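Long-range contacts in colicin-B (Escherichia coli, PDB 1RH1), which forms channels in the cytoplasmic membrane of Escherichia coli and closely related bacteria, depolarising it and dissipating cellular energy: residues 62-67 with 142-147; 68-73 with 240-245; 89-94 with 234-239; 125-130 with 248-253; 138-143 with 285-290. All blocks are in the same frame, centred on the assembly; numbering follows the deposited sequence.

Interaction 1: 62-67 with 142-147; sequences SVLFPG and MVTQQL
L64 and T144 meet with first torsions well away from the staggered positions, chi1 -113° and -101°, and these turns bring CG of L64 to 3.9 Å from OG1 of T144, the two side chains crossing at about a right angle. The threonine's other branch works further along: CG2 of T144 sits 3.6 Å from CA of P66 and 3.7 Å from O of L64, against the stretch where 62-67 leaves its strand. The two backbones are 84° apart here, so they cross rather than pair. At the crossing, N of G67, a residue whose positive phi favours glycine, donates to O of T144 at 2.8 Å, and CA of P66 makes a CA-H...O contact with the same oxygen at 3.2 Å. CG1 of V143 lies against O of G67 at 3.9 Å. One backbone hydrogen bond thus satisfies a carbonyl in a buried contact whose remaining area is mainly van der Waals packing.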
# COMPACT_ATOMS: atom_id res chain seq x y z
N SER A 62 -2.10 -17.06 -33.57
CA SER A 62 -2.75 -17.91 -32.59
C SER A 62 -4.19 -17.51 -32.31
O SER A 62 -4.70 -16.53 -32.84
CB SER A 62 -1.93 -17.86 -31.32
OG SER A 62 -2.30 -18.89 -30.43
N VAL A 63 -4.89 -18.30 -31.49
CA VAL A 63 -6.28 -18.06 -31.11
C VAL A 63 -6.37 -17.79 -29.62
O VAL A 63 -5.92 -18.56 -28.78
CB VAL A 63 -7.17 -19.29 -31.44
CG1 VAL A 63 -8.60 -19.08 -31.02
CG2 VAL A 63 -7.18 -19.48 -32.93
N LEU A 64 -7.05 -16.70 -29.34
CA LEU A 64 -7.28 -16.29 -27.98
C LEU A 64 -8.66 -16.65 -27.41
O LEU A 64 -9.61 -15.86 -27.52
CB LEU A 64 -7.04 -14.81 -27.98
CG LEU A 64 -5.85 -14.25 -27.22
CD1 LEU A 64 -4.63 -15.13 -27.33
CD2 LEU A 64 -5.64 -12.84 -27.75
N PHE A 65 -8.74 -17.89 -26.85
CA PHE A 65 -9.91 -18.40 -26.13
C PHE A 65 -9.79 -17.91 -24.69
O PHE A 65 -8.67 -17.90 -24.15
CB PHE A 65 -9.97 -19.89 -26.00
CG PHE A 65 -9.87 -20.65 -27.29
CD1 PHE A 65 -8.69 -21.32 -27.58
CD2 PHE A 65 -10.94 -20.69 -28.16
CE1 PHE A 65 -8.58 -22.04 -28.77
CE2 PHE A 65 -10.84 -21.40 -29.36
CZ PHE A 65 -9.66 -22.08 -29.66
N PRO A 66 -10.86 -17.48 -23.99
CA PRO A 66 -10.73 -16.92 -22.66
C PRO A 66 -10.35 -17.97 -21.63
O PRO A 66 -10.79 -19.12 -21.64
CB PRO A 66 -12.07 -16.24 -22.42
CG PRO A 66 -13.05 -16.91 -23.34
CD PRO A 66 -12.21 -17.31 -24.53
N GLY A 67 -9.35 -17.49 -20.87
CA GLY A 67 -8.73 -18.25 -19.80
C GLY A 67 -7.56 -19.09 -20.24
O GLY A 67 -6.76 -19.47 -19.39
N MET A 142 -0.22 -14.23 -23.45
CA MET A 142 -1.43 -13.46 -23.35
C MET A 142 -2.56 -14.34 -22.87
O MET A 142 -2.67 -15.51 -23.23
CB MET A 142 -1.76 -12.85 -24.70
CG MET A 142 -0.79 -11.76 -25.13
SD MET A 142 -1.11 -10.97 -26.72
CE MET A 142 0.19 -9.81 -26.57
N VAL A 143 -3.40 -13.75 -22.01
CA VAL A 143 -4.58 -14.40 -21.43
C VAL A 143 -5.74 -13.47 -21.67
O VAL A 143 -5.64 -12.25 -21.57
CB VAL A 143 -4.57 -14.60 -19.91
CG1 VAL A 143 -5.21 -15.94 -19.64
CG2 VAL A 143 -3.16 -14.53 -19.32
N THR A 144 -6.88 -14.07 -21.92
CA THR A 144 -8.06 -13.31 -22.25
C THR A 144 -9.22 -13.65 -21.35
O THR A 144 -9.29 -14.74 -20.78
CB THR A 144 -8.24 -13.64 -23.75
OG1 THR A 144 -7.69 -12.45 -24.31
CG2 THR A 144 -9.61 -13.93 -24.32
N GLN A 145 -10.08 -12.65 -21.14
CA GLN A 145 -11.31 -12.79 -20.38
C GLN A 145 -12.43 -11.90 -20.92
O GLN A 145 -12.21 -10.72 -21.21
CB GLN A 145 -11.15 -12.39 -18.94
CG GLN A 145 -10.34 -13.24 -18.01
CD GLN A 145 -11.07 -14.45 -17.49
OE1 GLN A 145 -11.20 -15.44 -18.19
NE2 GLN A 145 -11.53 -14.40 -16.25
N GLN A 146 -13.66 -12.42 -21.02
CA GLN A 146 -14.83 -11.60 -21.35
C GLN A 146 -15.05 -10.48 -20.31
O GLN A 146 -14.68 -10.67 -19.15
CB GLN A 146 -16.04 -12.51 -21.39
CG GLN A 146 -16.04 -13.46 -22.56
CD GLN A 146 -17.02 -14.61 -22.36
OE1 GLN A 146 -17.91 -14.88 -23.17
NE2 GLN A 146 -16.84 -15.33 -21.26
N LEU A 147 -15.64 -9.32 -20.68
CA LEU A 147 -15.76 -8.18 -19.78
C LEU A 147 -16.34 -8.50 -18.41
O LEU A 147 -15.76 -8.20 -17.36
CB LEU A 147 -16.63 -7.08 -20.36
CG LEU A 147 -16.67 -5.81 -19.50
CD1 LEU A 147 -15.40 -5.03 -19.70
CD2 LEU A 147 -17.84 -4.94 -19.88

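Interaction 2: 68-73 with 240-245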
# COMPACT_ATOMS: atom_id res chain seq x y z
N ILE A 68 -7.41 -19.40 -21.53
CA ILE A 68 -6.30 -20.21 -22.03
C ILE A 68 -5.08 -19.39 -22.52
O ILE A 68 -5.10 -18.74 -23.57
CB ILE A 68 -6.86 -21.16 -23.17
CG1 ILE A 68 -7.91 -22.13 -22.62
CG2 ILE A 68 -5.75 -22.05 -23.72
CD1 ILE A 68 -8.63 -23.04 -23.64
N ILE A 69 -4.00 -19.46 -21.72
CA ILE A 69 -2.71 -18.81 -21.98
C ILE A 69 -2.04 -19.29 -23.26
O ILE A 69 -2.00 -20.49 -23.57
CB ILE A 69 -1.70 -19.04 -20.85
CG1 ILE A 69 -2.28 -18.61 -19.53
CG2 ILE A 69 -0.46 -18.22 -21.10
CD1 ILE A 69 -1.34 -18.93 -18.36
N ARG A 70 -1.50 -18.28 -23.96
CA ARG A 70 -0.81 -18.44 -25.23
C ARG A 70 0.44 -17.58 -25.35
O ARG A 70 0.52 -16.40 -24.98
CB ARG A 70 -1.72 -18.09 -26.38
CG ARG A 70 -2.95 -18.95 -26.50
CD ARG A 70 -2.67 -20.32 -27.04
NE ARG A 70 -3.64 -20.54 -28.10
CZ ARG A 70 -3.52 -21.45 -29.07
NH1 ARG A 70 -2.46 -22.26 -29.14
NH2 ARG A 70 -4.48 -21.49 -30.01
N ARG A 71 1.40 -18.28 -25.93
CA ARG A 71 2.73 -17.79 -26.21
C ARG A 71 2.72 -17.18 -27.61
O ARG A 71 2.65 -17.84 -28.64
CB ARG A 71 3.60 -19.00 -26.05
CG ARG A 71 5.07 -18.78 -26.21
CD ARG A 71 5.77 -20.00 -25.65
NE ARG A 71 7.20 -19.78 -25.81
CZ ARG A 71 7.98 -19.37 -24.81
NH1 ARG A 71 7.49 -19.14 -23.59
NH2 ARG A 71 9.29 -19.18 -25.03
N ILE A 72 2.70 -15.84 -27.57
CA ILE A 72 2.60 -15.00 -28.77
C ILE A 72 3.94 -14.30 -28.99
O ILE A 72 4.55 -13.72 -28.09
CB ILE A 72 1.36 -14.07 -28.51
CG1 ILE A 72 0.17 -14.93 -28.82
CG2 ILE A 72 1.19 -12.87 -29.42
CD1 ILE A 72 -1.08 -14.39 -28.17
N ILE A 73 4.41 -14.45 -30.25
CA ILE A 73 5.74 -14.03 -30.70
C ILE A 73 5.69 -12.78 -31.56
O ILE A 73 4.93 -12.76 -32.51
CB ILE A 73 6.37 -15.22 -31.49
CG1 ILE A 73 6.43 -16.48 -30.68
CG2 ILE A 73 7.79 -14.87 -31.84
CD1 ILE A 73 6.87 -17.67 -31.53
N PRO A 240 -9.32 -29.87 -26.75
CA PRO A 240 -9.61 -28.91 -25.70
C PRO A 240 -8.46 -28.51 -24.80
O PRO A 240 -8.61 -27.53 -24.08
CB PRO A 240 -10.74 -29.54 -24.95
CG PRO A 240 -10.53 -31.01 -25.13
CD PRO A 240 -10.17 -31.05 -26.60
N GLU A 241 -7.32 -29.22 -24.85
CA GLU A 241 -6.21 -28.86 -24.00
C GLU A 241 -5.43 -27.58 -24.27
O GLU A 241 -5.46 -26.70 -23.40
CB GLU A 241 -5.19 -29.98 -23.93
CG GLU A 241 -5.46 -30.84 -22.70
CD GLU A 241 -5.59 -30.05 -21.40
OE1 GLU A 241 -4.62 -29.40 -20.99
OE2 GLU A 241 -6.66 -30.05 -20.80
N ILE A 242 -4.78 -27.41 -25.43
CA ILE A 242 -3.95 -26.24 -25.75
C ILE A 242 -2.84 -26.16 -24.68
O ILE A 242 -2.92 -25.46 -23.66
CB ILE A 242 -4.81 -24.90 -25.77
CG1 ILE A 242 -5.84 -24.81 -26.85
CG2 ILE A 242 -3.89 -23.77 -26.17
CD1 ILE A 242 -6.91 -25.89 -26.88
N GLN A 243 -1.82 -27.00 -24.89
CA GLN A 243 -0.65 -27.06 -24.01
C GLN A 243 0.45 -26.20 -24.58
O GLN A 243 0.92 -26.47 -25.68
CB GLN A 243 -0.12 -28.49 -23.90
CG GLN A 243 -1.23 -29.45 -23.53
CD GLN A 243 -0.74 -30.86 -23.21
OE1 GLN A 243 -0.23 -31.09 -22.12
NE2 GLN A 243 -0.92 -31.82 -24.12
N GLU A 244 0.84 -25.12 -23.90
CA GLU A 244 1.94 -24.28 -24.36
C GLU A 244 3.25 -24.77 -23.79
O GLU A 244 3.27 -25.43 -22.74
CB GLU A 244 1.76 -22.84 -23.93
CG GLU A 244 0.74 -22.04 -24.72
CD GLU A 244 1.04 -21.88 -26.21
OE1 GLU A 244 0.09 -21.81 -26.98
OE2 GLU A 244 2.21 -21.83 -26.60
N ASP A 245 4.36 -24.48 -24.47
CA ASP A 245 5.63 -24.89 -23.94
C ASP A 245 6.10 -23.78 -22.99
O ASP A 245 6.04 -22.58 -23.27
CB ASP A 245 6.61 -25.13 -25.10
CG ASP A 245 6.26 -26.32 -26.00
OD1 ASP A 245 5.90 -27.38 -25.48
OD2 ASP A 245 6.35 -26.20 -27.23
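The ionic part rests on R70 and E244. The arginine chain, bent at chi2 (-75°) and again at chi3, brings NH1 to 3.4 Å from OE1 of E244, a salt bridge with a long, weak hydrogen bond that is nevertheless almost straight at 173°. OE1 lies at the guanidinium edge, near its plane, while the carboxylate is turned 53° against that plane. The stronger partner of R70 lies outside the two segments: its NE donates to O of V63.

Apolar contact centres on I242. Its CG2 meets CG2 of I68 at 3.5 Å, the two isoleucines crossing at about a right angle, and also covers one face of the R70 guanidinium, displaced toward the rim, 3.6 Å from NH1.

A third group joins oxygens to aliphatic carbons. OE2 of E244 approaches CB of R71 at 3.2 Å, and O of D245 lies 3.5 Å from CD of R71, whose extended chain runs on to a weak, long ion pair with E135. OE2 of E244 stays 5.5 Å from NE of R71.

E244 therefore faces two arginines but bridges one, so its charge is probably compensated partly at a distance, and the loop 240-245 is held by packing as much as by ion pairing.

Interaction 3: 89-94 with 234-239; sequences SVHSPW and TPVRSN
H91 and W94 reach toward T234 and V236 from backbones running 45° apart, 8.2 Å between CA of H91 and CA of T234 and 7.9 Å between CA of W94 and CA of V236, so side chains span the gap. In both H91 and W94, CG stands anti to the backbone N, which swings both rings toward 234-239. NE2 of H91 donates to O of T234 (3.0 Å, 162°); the oxygen lies in the imidazole plane, and the donor sits on a carbonyl lone pair. The opposite ring nitrogen, ND1, is bonded to O of S92 at 2.8 Å, which fixes the ring's rotation; two donating nitrogens would suit a protonated ring. V236 divides its methyls: CG2 comes within 3.2 Å of NE2 of H91, whereas CG1 stands over the W94 six-membered ring, 3.7 Å from its centroid and 8° off the normal, a CH-pi contact. F65 meets the H91 ring edge-to-face and also touches W94. The arrangement is a small surface aromatic cluster, tying the long loop between strands 225-228 and 247-248 to the chain leaving strand 87-90.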
# COMPACT_ATOMS: atom_id res chain seq x y z
N SER A 89 -6.20 -14.23 -33.16
CA SER A 89 -7.65 -14.36 -33.33
C SER A 89 -8.37 -14.37 -31.99
O SER A 89 -7.96 -15.07 -31.06
CB SER A 89 -7.98 -15.65 -34.09
OG SER A 89 -9.35 -15.74 -34.48
N VAL A 90 -9.46 -13.61 -31.81
CA VAL A 90 -10.27 -13.64 -30.60
C VAL A 90 -11.42 -14.64 -30.81
O VAL A 90 -12.15 -14.58 -31.81
CB VAL A 90 -10.80 -12.21 -30.33
CG1 VAL A 90 -11.65 -12.14 -29.12
CG2 VAL A 90 -9.66 -11.31 -29.96
N HIS A 91 -11.56 -15.65 -29.92
CA HIS A 91 -12.65 -16.61 -30.05
C HIS A 91 -13.49 -16.67 -28.77
O HIS A 91 -13.07 -16.27 -27.69
CB HIS A 91 -12.11 -17.99 -30.35
CG HIS A 91 -13.14 -19.04 -30.78
ND1 HIS A 91 -14.06 -19.64 -30.03
CD2 HIS A 91 -13.28 -19.52 -32.07
CE1 HIS A 91 -14.73 -20.46 -30.80
NE2 HIS A 91 -14.26 -20.39 -32.03
N SER A 92 -14.75 -17.11 -28.94
CA SER A 92 -15.75 -17.26 -27.90
C SER A 92 -15.36 -18.37 -26.94
O SER A 92 -14.43 -19.10 -27.29
CB SER A 92 -17.06 -17.59 -28.56
OG SER A 92 -18.12 -16.94 -27.87
N PRO A 93 -15.94 -18.58 -25.76
CA PRO A 93 -15.67 -19.74 -24.93
C PRO A 93 -15.67 -21.08 -25.64
O PRO A 93 -16.59 -21.47 -26.36
CB PRO A 93 -16.69 -19.63 -23.83
CG PRO A 93 -16.61 -18.16 -23.54
CD PRO A 93 -16.62 -17.56 -24.95
N TRP A 94 -14.49 -21.69 -25.49
CA TRP A 94 -14.21 -23.05 -25.93
C TRP A 94 -13.02 -23.61 -25.13
O TRP A 94 -12.15 -22.86 -24.69
CB TRP A 94 -13.90 -23.05 -27.42
CG TRP A 94 -13.57 -24.41 -28.00
CD1 TRP A 94 -14.55 -25.23 -28.48
CD2 TRP A 94 -12.32 -24.97 -28.11
NE1 TRP A 94 -13.93 -26.31 -28.89
CE2 TRP A 94 -12.61 -26.20 -28.68
CE3 TRP A 94 -11.00 -24.61 -27.80
CZ2 TRP A 94 -11.59 -27.11 -28.96
CZ3 TRP A 94 -9.99 -25.52 -28.08
CH2 TRP A 94 -10.28 -26.75 -28.65
N THR A 234 -16.58 -19.86 -35.02
CA THR A 234 -16.36 -21.03 -35.87
C THR A 234 -16.15 -22.31 -35.08
O THR A 234 -15.65 -22.26 -33.96
CB THR A 234 -15.13 -20.86 -36.78
OG1 THR A 234 -14.00 -20.66 -35.94
CG2 THR A 234 -15.35 -19.76 -37.81
N PRO A 235 -16.55 -23.47 -35.62
CA PRO A 235 -16.18 -24.78 -35.10
C PRO A 235 -14.68 -24.93 -34.88
O PRO A 235 -13.86 -24.62 -35.76
CB PRO A 235 -16.76 -25.73 -36.12
CG PRO A 235 -18.03 -25.02 -36.52
CD PRO A 235 -17.52 -23.60 -36.71
N VAL A 236 -14.34 -25.35 -33.66
CA VAL A 236 -12.94 -25.55 -33.30
C VAL A 236 -12.82 -27.01 -32.96
O VAL A 236 -13.20 -27.38 -31.85
CB VAL A 236 -12.51 -24.75 -32.05
CG1 VAL A 236 -10.99 -24.84 -31.94
CG2 VAL A 236 -12.99 -23.32 -32.10
N ARG A 237 -12.35 -27.89 -33.83
CA ARG A 237 -12.29 -29.27 -33.37
C ARG A 237 -10.85 -29.78 -33.30
O ARG A 237 -10.42 -30.83 -33.81
CB ARG A 237 -13.24 -30.06 -34.29
CG ARG A 237 -14.71 -29.63 -33.99
CD ARG A 237 -15.84 -30.14 -34.90
NE ARG A 237 -17.10 -29.44 -34.59
CZ ARG A 237 -18.31 -29.76 -35.09
NH1 ARG A 237 -18.50 -30.77 -35.95
NH2 ARG A 237 -19.37 -29.02 -34.73
N SER A 238 -10.13 -28.97 -32.52
CA SER A 238 -8.71 -29.09 -32.29
C SER A 238 -8.38 -29.14 -30.81
O SER A 238 -7.93 -28.15 -30.22
CB SER A 238 -8.01 -27.90 -32.98
OG SER A 238 -8.43 -26.60 -32.57
N ASN A 239 -8.63 -30.32 -30.23
CA ASN A 239 -8.36 -30.71 -28.84
C ASN A 239 -8.40 -29.68 -27.72
O ASN A 239 -7.58 -28.75 -27.67
CB ASN A 239 -7.00 -31.41 -28.72
CG ASN A 239 -6.91 -32.36 -27.52
OD1 ASN A 239 -7.14 -33.57 -27.67
ND2 ASN A 239 -6.59 -31.90 -26.31

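Interaction 4: 125-130 with 248-253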
# COMPACT_ATOMS: atom_id res chain seq x y z
N PHE A 125 -2.96 -20.03 -11.62
CA PHE A 125 -3.61 -20.95 -12.53
C PHE A 125 -2.65 -21.61 -13.56
O PHE A 125 -2.96 -22.62 -14.21
CB PHE A 125 -4.78 -20.18 -13.20
CG PHE A 125 -4.51 -18.98 -14.09
CD1 PHE A 125 -4.26 -19.17 -15.45
CD2 PHE A 125 -4.50 -17.70 -13.55
CE1 PHE A 125 -4.00 -18.07 -16.25
CE2 PHE A 125 -4.23 -16.62 -14.36
CZ PHE A 125 -3.98 -16.81 -15.71
N ALA A 126 -1.42 -21.08 -13.68
CA ALA A 126 -0.35 -21.66 -14.50
C ALA A 126 0.99 -21.24 -13.94
O ALA A 126 1.15 -20.11 -13.48
CB ALA A 126 -0.34 -21.17 -15.91
N ARG A 127 1.92 -22.21 -13.99
CA ARG A 127 3.32 -22.11 -13.53
C ARG A 127 4.25 -22.01 -14.71
O ARG A 127 4.14 -22.77 -15.66
CB ARG A 127 3.71 -23.35 -12.73
CG ARG A 127 5.10 -23.32 -12.10
CD ARG A 127 5.40 -24.56 -11.27
NE ARG A 127 5.28 -25.76 -12.09
CZ ARG A 127 6.34 -26.37 -12.64
NH1 ARG A 127 7.58 -25.92 -12.45
NH2 ARG A 127 6.16 -27.41 -13.47
N LEU A 128 5.18 -21.06 -14.66
CA LEU A 128 6.12 -20.81 -15.74
C LEU A 128 7.60 -21.22 -15.60
O LEU A 128 8.36 -20.84 -14.70
CB LEU A 128 6.03 -19.32 -16.04
CG LEU A 128 5.02 -18.80 -17.03
CD1 LEU A 128 3.61 -19.31 -16.81
CD2 LEU A 128 5.07 -17.33 -16.89
N GLU A 129 8.01 -22.02 -16.59
CA GLU A 129 9.40 -22.45 -16.72
C GLU A 129 10.17 -21.24 -17.21
O GLU A 129 9.65 -20.55 -18.10
CB GLU A 129 9.56 -23.52 -17.75
CG GLU A 129 8.75 -24.73 -17.33
CD GLU A 129 8.79 -25.90 -18.30
OE1 GLU A 129 8.52 -27.02 -17.87
OE2 GLU A 129 9.09 -25.69 -19.48
N PRO A 130 11.36 -20.93 -16.68
CA PRO A 130 12.08 -19.70 -16.98
C PRO A 130 12.55 -19.67 -18.41
O PRO A 130 12.87 -20.70 -18.99
CB PRO A 130 13.20 -19.67 -15.99
CG PRO A 130 13.47 -21.13 -15.73
CD PRO A 130 12.09 -21.74 -15.71
N ILE A 248 3.10 -24.52 -17.57
CA ILE A 248 2.58 -25.67 -16.88
C ILE A 248 1.26 -25.22 -16.22
O ILE A 248 1.26 -24.32 -15.37
CB ILE A 248 3.61 -26.15 -15.81
CG1 ILE A 248 5.06 -26.16 -16.29
CG2 ILE A 248 3.16 -27.56 -15.39
CD1 ILE A 248 5.40 -27.28 -17.26
N SER A 249 0.12 -25.80 -16.58
CA SER A 249 -1.16 -25.41 -15.97
C SER A 249 -1.41 -26.13 -14.67
O SER A 249 -1.72 -27.32 -14.65
CB SER A 249 -2.34 -25.70 -16.90
OG SER A 249 -2.83 -24.47 -17.43
N GLU A 250 -1.26 -25.40 -13.55
CA GLU A 250 -1.47 -26.00 -12.23
C GLU A 250 -2.21 -25.02 -11.34
O GLU A 250 -1.77 -23.87 -11.24
CB GLU A 250 -0.16 -26.32 -11.50
CG GLU A 250 0.93 -27.09 -12.24
CD GLU A 250 2.28 -27.10 -11.50
OE1 GLU A 250 2.54 -26.19 -10.69
OE2 GLU A 250 3.08 -28.02 -11.74
N THR A 251 -3.30 -25.45 -10.68
CA THR A 251 -4.04 -24.58 -9.76
C THR A 251 -3.28 -24.48 -8.43
O THR A 251 -2.56 -25.42 -8.09
CB THR A 251 -5.47 -25.12 -9.47
OG1 THR A 251 -6.13 -25.27 -10.71
CG2 THR A 251 -6.31 -24.17 -8.64
N GLY A 252 -3.37 -23.39 -7.67
CA GLY A 252 -2.71 -23.42 -6.39
C GLY A 252 -2.82 -22.29 -5.38
O GLY A 252 -2.26 -21.20 -5.52
N ASN A 253 -3.53 -22.70 -4.33
CA ASN A 253 -3.56 -22.07 -3.02
C ASN A 253 -3.66 -20.58 -2.75
O ASN A 253 -2.95 -19.74 -3.28
CB ASN A 253 -2.35 -22.63 -2.29
CG ASN A 253 -2.22 -24.16 -2.31
OD1 ASN A 253 -3.10 -24.91 -2.74
ND2 ASN A 253 -1.09 -24.70 -1.85
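R127 and I248 hold the tight part as an antiparallel hydrogen-bonded pair: N of R127 donates to O of I248 at 2.6 Å (165°), and N of I248 returns a bond to O of R127 at 2.8 Å. The same I248 oxygen accepts a CA-H...O contact from A126, its CA 3.2 Å away, so two neighbouring residues of 125-130 converge on one carbonyl. R127 and I248 send their side chains off the same sheet face, side by side and pointing the same way, with NH2 of R127 only 3.3 Å from CG1 of I248.

Just before this pair the strand 121-128 is irregular. F125 and A126 both face M182 of strand 179-186, a classic beta bulge, and the chain turns a corner at F125. The F125 ring points away from 248-253 and packs on V99 and A102 of helix 99-110.

The outer side is looser and more polar. With CG of R127 anti to its N (chi1 -175°) and the chain bending only at chi3, NE comes to 3.1 Å from OE1 of E250 in a salt bridge; its hydrogen bond to OE2 is weak, and guanidinium and carboxylate planes differ by 29°. E129, exposed, crosses I248 at about a right angle, bringing OE1 of E129 to 3.2 Å from CD1 of I248. S249 is exposed too, its OG no nearer than 3.7 Å to O of F125, and T251 turns its side chain away, although its CA is still 4.6 Å from CA of F125.

Interaction 5: 138-143 with 285-290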
# COMPACT_ATOMS: atom_id res chain seq x y z
N ILE A 138 10.74 -11.39 -29.25
CA ILE A 138 10.01 -10.90 -28.11
C ILE A 138 8.71 -11.67 -28.06
O ILE A 138 7.79 -11.49 -28.85
CB ILE A 138 9.76 -9.39 -28.25
CG1 ILE A 138 11.08 -8.69 -28.09
CG2 ILE A 138 8.77 -8.88 -27.21
CD1 ILE A 138 10.96 -7.19 -28.38
N ILE A 139 8.72 -12.63 -27.14
CA ILE A 139 7.59 -13.48 -26.84
C ILE A 139 6.79 -12.72 -25.78
O ILE A 139 7.32 -11.84 -25.09
CB ILE A 139 8.11 -14.84 -26.28
CG1 ILE A 139 8.91 -15.57 -27.34
CG2 ILE A 139 6.96 -15.74 -25.88
CD1 ILE A 139 10.42 -15.37 -27.15
N ARG A 140 5.49 -13.04 -25.71
CA ARG A 140 4.58 -12.52 -24.70
C ARG A 140 3.41 -13.47 -24.41
O ARG A 140 2.74 -13.96 -25.31
CB ARG A 140 4.12 -11.17 -25.19
CG ARG A 140 4.03 -10.36 -23.95
CD ARG A 140 4.87 -9.11 -23.84
NE ARG A 140 6.29 -9.36 -23.90
CZ ARG A 140 7.15 -8.40 -23.58
NH1 ARG A 140 6.74 -7.19 -23.20
NH2 ARG A 140 8.45 -8.62 -23.71
N LEU A 141 3.17 -13.89 -23.17
CA LEU A 141 2.06 -14.77 -22.81
C LEU A 141 0.79 -13.97 -22.65
O LEU A 141 0.72 -13.08 -21.80
CB LEU A 141 2.33 -15.48 -21.51
CG LEU A 141 3.51 -16.41 -21.50
CD1 LEU A 141 3.75 -16.84 -20.10
CD2 LEU A 141 3.24 -17.65 -22.32
N MET A 142 -0.22 -14.23 -23.45
CA MET A 142 -1.43 -13.46 -23.35
C MET A 142 -2.56 -14.34 -22.87
O MET A 142 -2.67 -15.51 -23.23
CB MET A 142 -1.76 -12.85 -24.70
CG MET A 142 -0.79 -11.76 -25.13
SD MET A 142 -1.11 -10.97 -26.72
CE MET A 142 0.19 -9.81 -26.57
N VAL A 143 -3.40 -13.75 -22.01
CA VAL A 143 -4.58 -14.40 -21.43
C VAL A 143 -5.74 -13.47 -21.67
O VAL A 143 -5.64 -12.25 -21.57
CB VAL A 143 -4.57 -14.60 -19.91
CG1 VAL A 143 -5.21 -15.94 -19.64
CG2 VAL A 143 -3.16 -14.53 -19.32
N ALA A 285 -1.01 -9.38 -20.83
CA ALA A 285 0.20 -9.68 -21.58
C ALA A 285 1.46 -9.66 -20.73
O ALA A 285 2.03 -8.60 -20.44
CB ALA A 285 0.35 -8.65 -22.69
N VAL A 286 1.92 -10.86 -20.40
CA VAL A 286 3.07 -11.08 -19.53
C VAL A 286 4.37 -11.47 -20.21
O VAL A 286 4.41 -12.16 -21.21
CB VAL A 286 2.63 -12.15 -18.49
CG1 VAL A 286 3.75 -12.68 -17.61
CG2 VAL A 286 1.61 -11.48 -17.59
N GLU A 287 5.47 -11.06 -19.60
CA GLU A 287 6.83 -11.37 -20.00
C GLU A 287 7.46 -12.51 -19.19
O GLU A 287 7.70 -12.36 -17.98
CB GLU A 287 7.62 -10.11 -19.85
CG GLU A 287 9.07 -10.19 -20.25
CD GLU A 287 9.79 -8.88 -19.99
OE1 GLU A 287 10.39 -8.36 -20.93
OE2 GLU A 287 9.73 -8.39 -18.86
N ILE A 288 7.72 -13.67 -19.82
CA ILE A 288 8.35 -14.85 -19.23
C ILE A 288 9.77 -14.41 -18.85
O ILE A 288 10.56 -14.10 -19.75
CB ILE A 288 8.46 -16.08 -20.23
CG1 ILE A 288 7.69 -15.83 -21.52
CG2 ILE A 288 7.89 -17.33 -19.60
CD1 ILE A 288 8.42 -14.86 -22.52
N LEU A 289 10.11 -14.29 -17.54
CA LEU A 289 11.42 -13.88 -17.03
C LEU A 289 12.42 -15.04 -17.00
O LEU A 289 12.07 -16.19 -16.72
CB LEU A 289 11.23 -13.30 -15.60
CG LEU A 289 11.22 -11.79 -15.26
CD1 LEU A 289 10.14 -11.00 -15.96
CD2 LEU A 289 10.86 -11.67 -13.81
N ASP A 290 13.69 -14.75 -17.32
CA ASP A 290 14.76 -15.75 -17.35
C ASP A 290 15.43 -15.98 -16.01
O ASP A 290 15.30 -15.14 -15.12
CB ASP A 290 15.85 -15.36 -18.39
CG ASP A 290 16.47 -13.97 -18.31
OD1 ASP A 290 15.74 -12.98 -18.15
OD2 ASP A 290 17.69 -13.88 -18.46
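L141 and V286 form the innermost shell, an antiparallel hydrogen-bonded pair in which N of L141 donates to O of V286 and N of V286 to O of L141, both at 2.9 Å. CA of A285 adds a CA-H...O contact to that L141 oxygen at 3.4 Å. One step on, M142 and A285 make a non-hydrogen-bonded pair, and CB of A285 lies 4.1 Å from CE of M142.

Side chains extend the contact past the end of strand 281-286. I288 spreads over two residues, its CD1 3.8 Å from CG2 of I139 and its CG2 near CD1 of L141, crossing both at about a right angle. R140 runs alongside E287: CB of E287 stands over the centre of the guanidinium, and NH2 of R140 forms a salt bridge to OE1 of E287 at 3.4 Å, with the carboxylate turned 65° from the guanidinium.

What positions these groups lies further out. NE of R140 donates to O of I139 (2.9 Å, 168°), in the guanidinium plane, bracing the doubly bent arginine, while OE2 of E287 hydrogen-bonds to OG of S24. The whole is an antiparallel strand pair within a mixed sheet, with the loop that follows strand 281-286 linked through E287 to S24 of the TonB box.

Interactions 1, 2, 3 and 5 all reach the same mixed sheet: strands 70-73, 139-146 and 281-286 are neighbours in that order, and 62-64 pairs with 87-90. Interaction 1 lies centrally, about 10 to 14 Å between centres from those three, and interactions 1 and 5 share M142 and V143. Interaction 4 belongs to a separate antiparallel sheet, about 23 Å between centres from interaction 3. The sheets meet where I69 packs on F125 and A126 and where L128 packs on L141 and I288. Along the chain the segments largely alternate, so residues 62-147 are interlocked with residues 234-290, all within the one N-terminal region before helix 291-340, which leads toward the pore-forming domain.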